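Local coordinates for protein putative prolyl-tRNA synthetase (Leishmania major, PDB 5XIL) that probably charges tRNA(Pro) with L-proline at the expense of ATP, as a prolyl-tRNA synthetase, here as the fragment with catalytic core, anticodon-binding and zinc-containing C-terminal domains, at residues T216-V221 / I273-D278; M284-A289 / A400-R405. All coordinates share one frame; numbering follows the deposited sequence.

Contact 1. Residues T216-V221 / I273-D278. With MG (magnesium ion), chain F.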
ATOM      1  N   THR A 216       6.993   3.727 -24.282  1.00 11.01           N
ATOM      2  CA  THR A 216       7.309   2.314 -24.429  1.00 12.25           C
ATOM      3  C   THR A 216       6.918   1.855 -25.838  1.00 14.26           C
ATOM      4  O   THR A 216       6.163   2.570 -26.565  1.00 14.01           O
ATOM      5  CB  THR A 216       6.588   1.469 -23.369  1.00 14.03           C
ATOM      6  OG1 THR A 216       5.201   1.478 -23.632  1.00 14.04           O
ATOM      7  CG2 THR A 216       6.811   2.034 -21.954  1.00 14.25           C
ATOM      8  N   PHE A 217       7.382   0.664 -26.239  1.00 12.79           N
ATOM      9  CA  PHE A 217       7.180   0.177 -27.589  1.00 11.75           C
ATOM     10  C   PHE A 217       6.589  -1.204 -27.558  1.00 12.66           C
ATOM     11  O   PHE A 217       7.131  -2.114 -26.844  1.00 11.23           O
ATOM     12  CB  PHE A 217       8.494   0.199 -28.351  1.00 12.15           C
ATOM     13  CG  PHE A 217       8.433  -0.508 -29.673  1.00 12.09           C
ATOM     14  CD1 PHE A 217       7.663  -0.007 -30.683  1.00 11.17           C
ATOM     15  CD2 PHE A 217       9.119  -1.706 -29.906  1.00 12.97           C
ATOM     16  CE1 PHE A 217       7.605  -0.634 -31.913  1.00 12.02           C
ATOM     17  CE2 PHE A 217       9.085  -2.314 -31.138  1.00 13.34           C
ATOM     18  CZ  PHE A 217       8.302  -1.761 -32.138  1.00 13.69           C
ATOM     19  N   ILE A 218       5.508  -1.356 -28.297  1.00 10.61           N
ATOM     20  CA  ILE A 218       4.796  -2.644 -28.448  1.00 11.90           C
ATOM     21  C   ILE A 218       5.106  -3.249 -29.791  1.00 12.98           C
ATOM     22  O   ILE A 218       4.444  -2.983 -30.853  1.00 13.52           O
ATOM     23  CB  ILE A 218       3.299  -2.492 -28.217  1.00 11.83           C
ATOM     24  CG1 ILE A 218       2.965  -1.659 -27.016  1.00 12.80           C
ATOM     25  CG2 ILE A 218       2.578  -3.855 -28.128  1.00 11.64           C
ATOM     26  CD1 ILE A 218       3.450  -2.153 -25.708  1.00 13.24           C
ATOM     27  N   GLU A 219       6.098  -4.137 -29.777  1.00 13.13           N
ATOM     28  CA  GLU A 219       6.665  -4.674 -30.991  1.00 15.24           C
ATOM     29  C   GLU A 219       5.677  -5.431 -31.847  1.00 15.36           C
ATOM     30  O   GLU A 219       5.774  -5.390 -33.063  1.00 15.32           O
ATOM     31  CB  GLU A 219       7.856  -5.603 -30.645  1.00 18.07           C
ATOM     32  CG  GLU A 219       8.796  -5.809 -31.859  1.00 21.46           C
ATOM     33  CD  GLU A 219       8.590  -7.114 -32.584  1.00 27.80           C
ATOM     34  OE1 GLU A 219       8.319  -8.094 -31.848  1.00 29.85           O
ATOM     35  OE2 GLU A 219       8.805  -7.163 -33.857  1.00 26.60           O
ATOM     36  N   ALA A 220       4.778  -6.181 -31.224  1.00 14.83           N
ATOM     37  CA  ALA A 220       3.934  -7.112 -31.990  1.00 17.05           C
ATOM     38  C   ALA A 220       3.068  -6.368 -32.951  1.00 18.39           C
ATOM     39  O   ALA A 220       2.708  -6.887 -33.980  1.00 17.35           O
ATOM     40  CB  ALA A 220       3.066  -7.927 -31.078  1.00 17.53           C
ATOM     41  N   VAL A 221       2.695  -5.147 -32.596  1.00 15.60           N
ATOM     42  CA  VAL A 221       1.804  -4.323 -33.430  1.00 17.03           C
ATOM     43  C   VAL A 221       2.474  -3.037 -33.948  1.00 16.04           C
ATOM     44  O   VAL A 221       1.864  -2.327 -34.706  1.00 15.91           O
ATOM     45  CB  VAL A 221       0.458  -3.992 -32.771  1.00 17.07           C
ATOM     46  CG1 VAL A 221      -0.446  -5.230 -32.664  1.00 20.68           C
ATOM     47  CG2 VAL A 221       0.547  -3.271 -31.411  1.00 16.66           C
ATOM     48  N   ILE A 273       3.167  -7.243 -19.935  1.00  9.73           N
ATOM     49  CA  ILE A 273       2.653  -8.411 -20.656  1.00 11.68           C
ATOM     50  C   ILE A 273       2.927  -8.359 -22.128  1.00 11.11           C
ATOM     51  O   ILE A 273       3.479  -9.298 -22.714  1.00 11.40           O
ATOM     52  CB  ILE A 273       1.156  -8.555 -20.416  1.00 11.59           C
ATOM     53  CG1 ILE A 273       0.839  -8.898 -18.948  1.00 12.49           C
ATOM     54  CG2 ILE A 273       0.553  -9.643 -21.328  1.00 12.43           C
ATOM     55  CD1 ILE A 273      -0.579  -8.571 -18.584  1.00 13.33           C
ATOM     56  N   MET A 274       2.664  -7.202 -22.710  1.00 11.34           N
ATOM     57  CA  MET A 274       2.820  -7.027 -24.140  1.00 11.36           C
ATOM     58  C   MET A 274       4.280  -7.065 -24.548  1.00 11.16           C
ATOM     59  O   MET A 274       4.628  -7.517 -25.688  1.00 12.23           O
ATOM     60  CB  MET A 274       2.217  -5.675 -24.541  1.00 11.77           C
ATOM     61  CG  MET A 274       0.736  -5.673 -24.471  1.00 12.93           C
ATOM     62  SD  MET A 274      -0.039  -4.274 -25.200  1.00 17.34           S
ATOM     63  CE  MET A 274      -1.673  -4.828 -24.727  1.00 22.76           C
ATOM     64  N   VAL A 275       5.151  -6.576 -23.676  1.00 10.15           N
ATOM     65  CA  VAL A 275       6.577  -6.522 -23.991  1.00  9.73           C
ATOM     66  C   VAL A 275       7.254  -7.901 -23.857  1.00 11.18           C
ATOM     67  O   VAL A 275       8.052  -8.315 -24.714  1.00 11.07           O
ATOM     68  CB  VAL A 275       7.295  -5.437 -23.150  1.00 10.61           C
ATOM     69  CG1 VAL A 275       8.809  -5.529 -23.325  1.00 11.23           C
ATOM     70  CG2 VAL A 275       6.815  -4.043 -23.565  1.00 10.71           C
ATOM     71  N   HIS A 276       6.917  -8.644 -22.820  1.00 10.80           N
ATOM     72  CA  HIS A 276       7.675  -9.869 -22.514  1.00 12.04           C
ATOM     73  C   HIS A 276       7.022 -11.175 -22.850  1.00 11.91           C
ATOM     74  O   HIS A 276       7.711 -12.220 -22.925  1.00 13.99           O
ATOM     75  CB  HIS A 276       8.001  -9.889 -21.020  1.00 11.14           C
ATOM     76  CG  HIS A 276       8.914  -8.812 -20.583  1.00 10.83           C
ATOM     77  ND1 HIS A 276      10.202  -8.660 -21.051  1.00 11.10           N
ATOM     78  CD2 HIS A 276       8.733  -7.862 -19.667  1.00 10.24           C
ATOM     79  CE1 HIS A 276      10.765  -7.656 -20.427  1.00 11.87           C
ATOM     80  NE2 HIS A 276       9.869  -7.125 -19.619  1.00 11.79           N
ATOM     81  N   GLY A 277       5.720 -11.176 -23.002  1.00 14.36           N
ATOM     82  CA  GLY A 277       4.972 -12.375 -23.246  1.00 14.49           C
ATOM     83  C   GLY A 277       5.425 -12.944 -24.568  1.00 15.72           C
ATOM     84  O   GLY A 277       5.888 -12.213 -25.455  1.00 15.61           O
ATOM     85  N   ASP A 278       5.365 -14.276 -24.702  1.00 17.07           N
ATOM     86  CA  ASP A 278       5.779 -14.908 -25.960  1.00 14.33           C
ATOM     87  C   ASP A 278       4.741 -15.870 -26.444  1.00 15.90           C
ATOM     88  O   ASP A 278       3.594 -15.912 -25.924  1.00 15.78           O
ATOM     89  CB  ASP A 278       7.165 -15.515 -25.819  1.00 16.20           C
ATOM     90  CG  ASP A 278       7.197 -16.731 -24.834  1.00 12.77           C
ATOM     91  OD1 ASP A 278       6.136 -17.184 -24.517  1.00 12.01           O
ATOM     92  OD2 ASP A 278       8.351 -17.093 -24.398  1.00 16.31           O
TER
HETATM   93 MG    MG F1005       9.240  -6.021 -35.709  0.66 17.60          MG
HETATM   94  O   HOH W   1       5.029  -6.751 -28.185  1.00 19.40           O
HETATM   95  O   HOH W   2       7.762  -4.640 -34.796  1.00 15.76           O
HETATM   96  O   HOH W   3       9.559  -4.975 -37.616  1.00 19.32           O
HETATM   97  O   HOH W   4      10.605  -7.274 -36.508  1.00 29.44           O
HETATM   98  O   HOH W   5       7.711  -6.981 -36.295  1.00 24.16           O
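Ile218, at the end of strand 210-218, meets Met274 on the last turn of helix 267-276, and the two side chains cross at a slant. With CG1 beside the backbone N (chi1 -45°), Ile218 turns both branches to the methionine: CD1 lies 3.9 Å from Met274 CB, and CG2 sits at the same distance, 3.9 Å, from Met274 SD. Met274 is extended beyond CG, and its SD runs alongside the isoleucine methyls; the same side chain also touches Tyr17 of helix 13-23. Next to this pair, Val275 CG2 packs on the backbone carbonyl of Phe217, 3.8 Å from its O.

No direct hydrogen bond joins the segments; one water does the polar work. It accepts from Ala220 N at 3.1 Å and donates to Met274 O at 2.6 Å. Met274 O, near the C-terminal end of its helix, also receives a bond from Arg9, so two donors grip it. The strand leaves through a turn in which Val221 N bonds to Ile218 O.

On this turn Glu219 CG is anti to the backbone N and the chain bends at chi2 (-101°), bringing OE2 to the magnesium ion at 2.2 Å. Four waters and His413 complete the six ligands. The Phe217 ring meets that of His413, while Glu219 N stands 3.7 Å over one face of the Phe217 ring, nearer its edge than its middle; the phenylalanine thus sits next to both protein ligands of the metal.

In this class II synthetase core the motif 3 helix, 267-276, packs against the end of strand 210-218, and the turn beyond that strand carries the magnesium ligand Glu219.

Contact 2. Residues M284-A289 / A400-R405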
ATOM      1  N   MET A 284       7.104 -13.691 -16.753  1.00 11.84           N
ATOM      2  CA  MET A 284       7.027 -12.721 -15.663  0.61 11.25           C
ATOM      3  C   MET A 284       8.428 -12.215 -15.322  1.00 11.76           C
ATOM      4  O   MET A 284       9.307 -13.017 -14.986  1.00 12.49           O
ATOM      5  CB  MET A 284       6.299 -13.364 -14.462  0.61 11.72           C
ATOM      6  CG  MET A 284       5.792 -12.492 -13.315  0.61 11.49           C
ATOM      7  SD  MET A 284       4.698 -11.165 -13.863  0.61 11.53           S
ATOM      8  CE  MET A 284       3.083 -11.899 -13.913  0.61 12.29           C
ATOM      9  N   PRO A 285       8.631 -10.893 -15.352  1.00 11.40           N
ATOM     10  CA  PRO A 285       9.870 -10.389 -14.813  1.00 12.04           C
ATOM     11  C   PRO A 285      10.028 -10.865 -13.338  1.00 13.14           C
ATOM     12  O   PRO A 285       9.097 -10.760 -12.523  1.00 13.22           O
ATOM     13  CB  PRO A 285       9.687  -8.849 -14.889  1.00 11.42           C
ATOM     14  CG  PRO A 285       8.694  -8.679 -15.956  1.00 11.61           C
ATOM     15  CD  PRO A 285       7.724  -9.774 -15.710  1.00 11.85           C
ATOM     16  N   PRO A 286      11.215 -11.354 -12.979  1.00 12.14           N
ATOM     17  CA  PRO A 286      11.353 -12.023 -11.677  1.00 12.01           C
ATOM     18  C   PRO A 286      11.149 -11.160 -10.448  1.00 11.35           C
ATOM     19  O   PRO A 286      10.664 -11.662  -9.437  1.00 11.77           O
ATOM     20  CB  PRO A 286      12.791 -12.579 -11.709  1.00 13.15           C
ATOM     21  CG  PRO A 286      13.506 -11.814 -12.717  1.00 13.34           C
ATOM     22  CD  PRO A 286      12.465 -11.370 -13.767  1.00 12.41           C
ATOM     23  N   ARG A 287      11.440  -9.862 -10.539  1.00 10.95           N
ATOM     24  CA  ARG A 287      11.258  -9.006  -9.418  1.00 10.89           C
ATOM     25  C   ARG A 287       9.812  -8.745  -9.112  1.00 10.99           C
ATOM     26  O   ARG A 287       9.484  -8.236  -7.975  1.00 10.84           O
ATOM     27  CB  ARG A 287      12.081  -7.709  -9.519  1.00 11.49           C
ATOM     28  CG  ARG A 287      13.596  -7.981  -9.636  1.00 13.29           C
ATOM     29  CD  ARG A 287      14.321  -6.736 -10.107  1.00 15.52           C
ATOM     30  NE  ARG A 287      15.779  -6.947 -10.244  1.00 18.08           N
ATOM     31  CZ  ARG A 287      16.616  -6.049 -10.684  1.00 21.62           C
ATOM     32  NH1 ARG A 287      16.160  -4.863 -11.035  1.00 17.54           N
ATOM     33  NH2 ARG A 287      17.928  -6.347 -10.766  1.00 23.75           N
ATOM     34  N   VAL A 288       8.879  -9.093 -10.021  1.00 10.14           N
ATOM     35  CA  VAL A 288       7.480  -8.900  -9.662  1.00 10.54           C
ATOM     36  C   VAL A 288       6.699 -10.188  -9.782  1.00 10.76           C
ATOM     37  O   VAL A 288       5.494 -10.200  -9.848  1.00 11.41           O
ATOM     38  CB  VAL A 288       6.827  -7.762 -10.540  1.00  9.92           C
ATOM     39  CG1 VAL A 288       7.470  -6.435 -10.278  1.00 10.07           C
ATOM     40  CG2 VAL A 288       6.861  -8.105 -12.038  1.00 10.02           C
ATOM     41  N   ALA A 289       7.400 -11.300  -9.824  1.00 10.83           N
ATOM     42  CA  ALA A 289       6.760 -12.601  -9.925  1.00 11.19           C
ATOM     43  C   ALA A 289       6.349 -13.099  -8.520  1.00 12.77           C
ATOM     44  O   ALA A 289       7.209 -13.242  -7.646  1.00 12.69           O
ATOM     45  CB  ALA A 289       7.657 -13.640 -10.610  1.00 10.32           C
ATOM     46  N   ALA A 400      18.190  -9.286 -15.977  1.00 12.58           N
ATOM     47  CA  ALA A 400      19.120  -8.645 -16.865  1.00 12.35           C
ATOM     48  C   ALA A 400      18.910  -9.045 -18.315  1.00 12.29           C
ATOM     49  O   ALA A 400      18.977  -8.190 -19.217  1.00 11.23           O
ATOM     50  CB  ALA A 400      20.596  -8.868 -16.437  1.00 12.70           C
ATOM     51  N   GLN A 401      18.721 -10.311 -18.556  1.00 11.76           N
ATOM     52  CA  GLN A 401      18.556 -10.803 -19.880  1.00 12.57           C
ATOM     53  C   GLN A 401      17.240 -10.349 -20.530  1.00 12.41           C
ATOM     54  O   GLN A 401      17.190 -10.024 -21.695  1.00 11.55           O
ATOM     55  CB  GLN A 401      18.722 -12.317 -19.875  1.00 15.05           C
ATOM     56  CG  GLN A 401      20.144 -12.737 -19.498  1.00 19.32           C
ATOM     57  CD  GLN A 401      20.402 -14.227 -19.602  1.00 26.56           C
ATOM     58  OE1 GLN A 401      20.062 -14.838 -20.560  1.00 39.34           O
ATOM     59  NE2 GLN A 401      21.063 -14.776 -18.631  1.00 32.81           N
ATOM     60  N   MET A 402      16.183 -10.353 -19.743  1.00 10.82           N
ATOM     61  CA  MET A 402      14.891  -9.944 -20.276  1.00 10.67           C
ATOM     62  C   MET A 402      14.943  -8.483 -20.679  1.00 10.45           C
ATOM     63  O   MET A 402      14.330  -8.101 -21.715  1.00 10.44           O
ATOM     64  CB  MET A 402      13.788 -10.132 -19.197  1.00 10.97           C
ATOM     65  CG  MET A 402      13.390 -11.573 -18.991  1.00 10.66           C
ATOM     66  SD  MET A 402      12.133 -11.779 -17.722  1.00 11.93           S
ATOM     67  CE  MET A 402      10.724 -10.977 -18.561  1.00 14.04           C
ATOM     68  N   TYR A 403      15.563  -7.677 -19.840  1.00 11.10           N
ATOM     69  CA  TYR A 403      15.702  -6.234 -20.085  1.00 11.23           C
ATOM     70  C   TYR A 403      16.515  -6.045 -21.357  1.00 12.53           C
ATOM     71  O   TYR A 403      16.126  -5.279 -22.252  1.00  9.85           O
ATOM     72  CB  TYR A 403      16.281  -5.510 -18.909  1.00 10.89           C
ATOM     73  CG  TYR A 403      16.502  -4.063 -19.201  1.00 12.24           C
ATOM     74  CD1 TYR A 403      15.419  -3.173 -19.246  1.00 13.76           C
ATOM     75  CD2 TYR A 403      17.752  -3.591 -19.560  1.00 13.28           C
ATOM     76  CE1 TYR A 403      15.615  -1.835 -19.600  1.00 13.79           C
ATOM     77  CE2 TYR A 403      17.939  -2.287 -19.988  1.00 14.22           C
ATOM     78  CZ  TYR A 403      16.853  -1.403 -19.956  1.00 14.82           C
ATOM     79  OH  TYR A 403      17.021  -0.102 -20.323  1.00 15.27           O
ATOM     80  N   ALA A 404      17.635  -6.762 -21.442  1.00 12.60           N
ATOM     81  CA  ALA A 404      18.523  -6.633 -22.605  1.00 14.25           C
ATOM     82  C   ALA A 404      17.867  -6.999 -23.906  1.00 14.31           C
ATOM     83  O   ALA A 404      18.020  -6.262 -24.909  1.00 14.82           O
ATOM     84  CB  ALA A 404      19.873  -7.428 -22.371  1.00 15.20           C
ATOM     85  N   ARG A 405      17.094  -8.078 -23.927  1.00 13.75           N
ATOM     86  CA  ARG A 405      16.443  -8.547 -25.093  1.00 15.92           C
ATOM     87  C   ARG A 405      15.357  -7.490 -25.524  1.00 14.21           C
ATOM     88  O   ARG A 405      15.243  -7.165 -26.703  1.00 12.81           O
ATOM     89  CB  ARG A 405      15.771  -9.883 -24.844  1.00 17.88           C
ATOM     90  CG  ARG A 405      14.810 -10.394 -25.906  1.00 25.98           C
ATOM     91  CD  ARG A 405      15.546 -11.028 -27.079  1.00 33.48           C
ATOM     92  NE  ARG A 405      14.645 -11.407 -28.184  1.00 47.41           N
ATOM     93  CZ  ARG A 405      15.018 -11.538 -29.464  1.00 54.35           C
ATOM     94  NH1 ARG A 405      16.272 -11.319 -29.825  1.00 58.75           N
ATOM     95  NH2 ARG A 405      14.124 -11.873 -30.399  1.00 63.19           N
TER
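Pro285 and Met402 make the closest backbone approach, with their CA atoms 7.4 Å apart, where a loop that turns through a short 3-10 segment at 286-287 passes helix 387-412; the bond from Val288 N to Pro285 O closes that turn.

Met402 supplies the whole helix side of the contact. Its CG lies anti to the carbonyl carbon (chi1 -75°), and the side chain runs straight through chi2 to the sulfur before bending at chi3 (68°). The bend splits the work between the last two atoms. SD lies over the link between the two prolines, 3.9 Å from Pro285 CA and 4.0 Å from Pro286 CD. The methyl CE turns onto Pro285, reaching its N at 3.8 Å and its ring carbon CG at 4.0 Å. The Met402 side chain runs nearly perpendicular to that of Pro285, but antiparallel alongside that of Pro286.

Pro286 is further seated on Leu395, Val398 and His399 of the same helix, and Arg287 adds a salt bridge to Glu396 at the flank.

No hydrogen bond spans the two segments. Neither proline nitrogen carries a proton, so the thioether can lie along this part of the loop without covering a backbone donor, and the contact itself rests on van der Waals packing of a bent, polarisable side chain against two rigid rings.

Contacts 1 and 2 lie in series along the chain, with the centres of the two contacts about 13 Å apart, and His276 joins them. This last residue of helix 267-276 lies within segment 273-278 but takes no part in contact 1; its ring packs on both segments of contact 2: ND1 is 3.4 Å from Met402 CE and CD2 is 3.8 Å from Pro285 CG. Val275 CG1 in turn lies 4.0 Å above the centre of that ring. Helix 387-412 gives a second connection, since beyond Met402 it touches Val275 through Ala406 and Glu219 through Thr409, and His413 just after it binds the magnesium ion of contact 1. Contact 2 itself lies away from the metal sites.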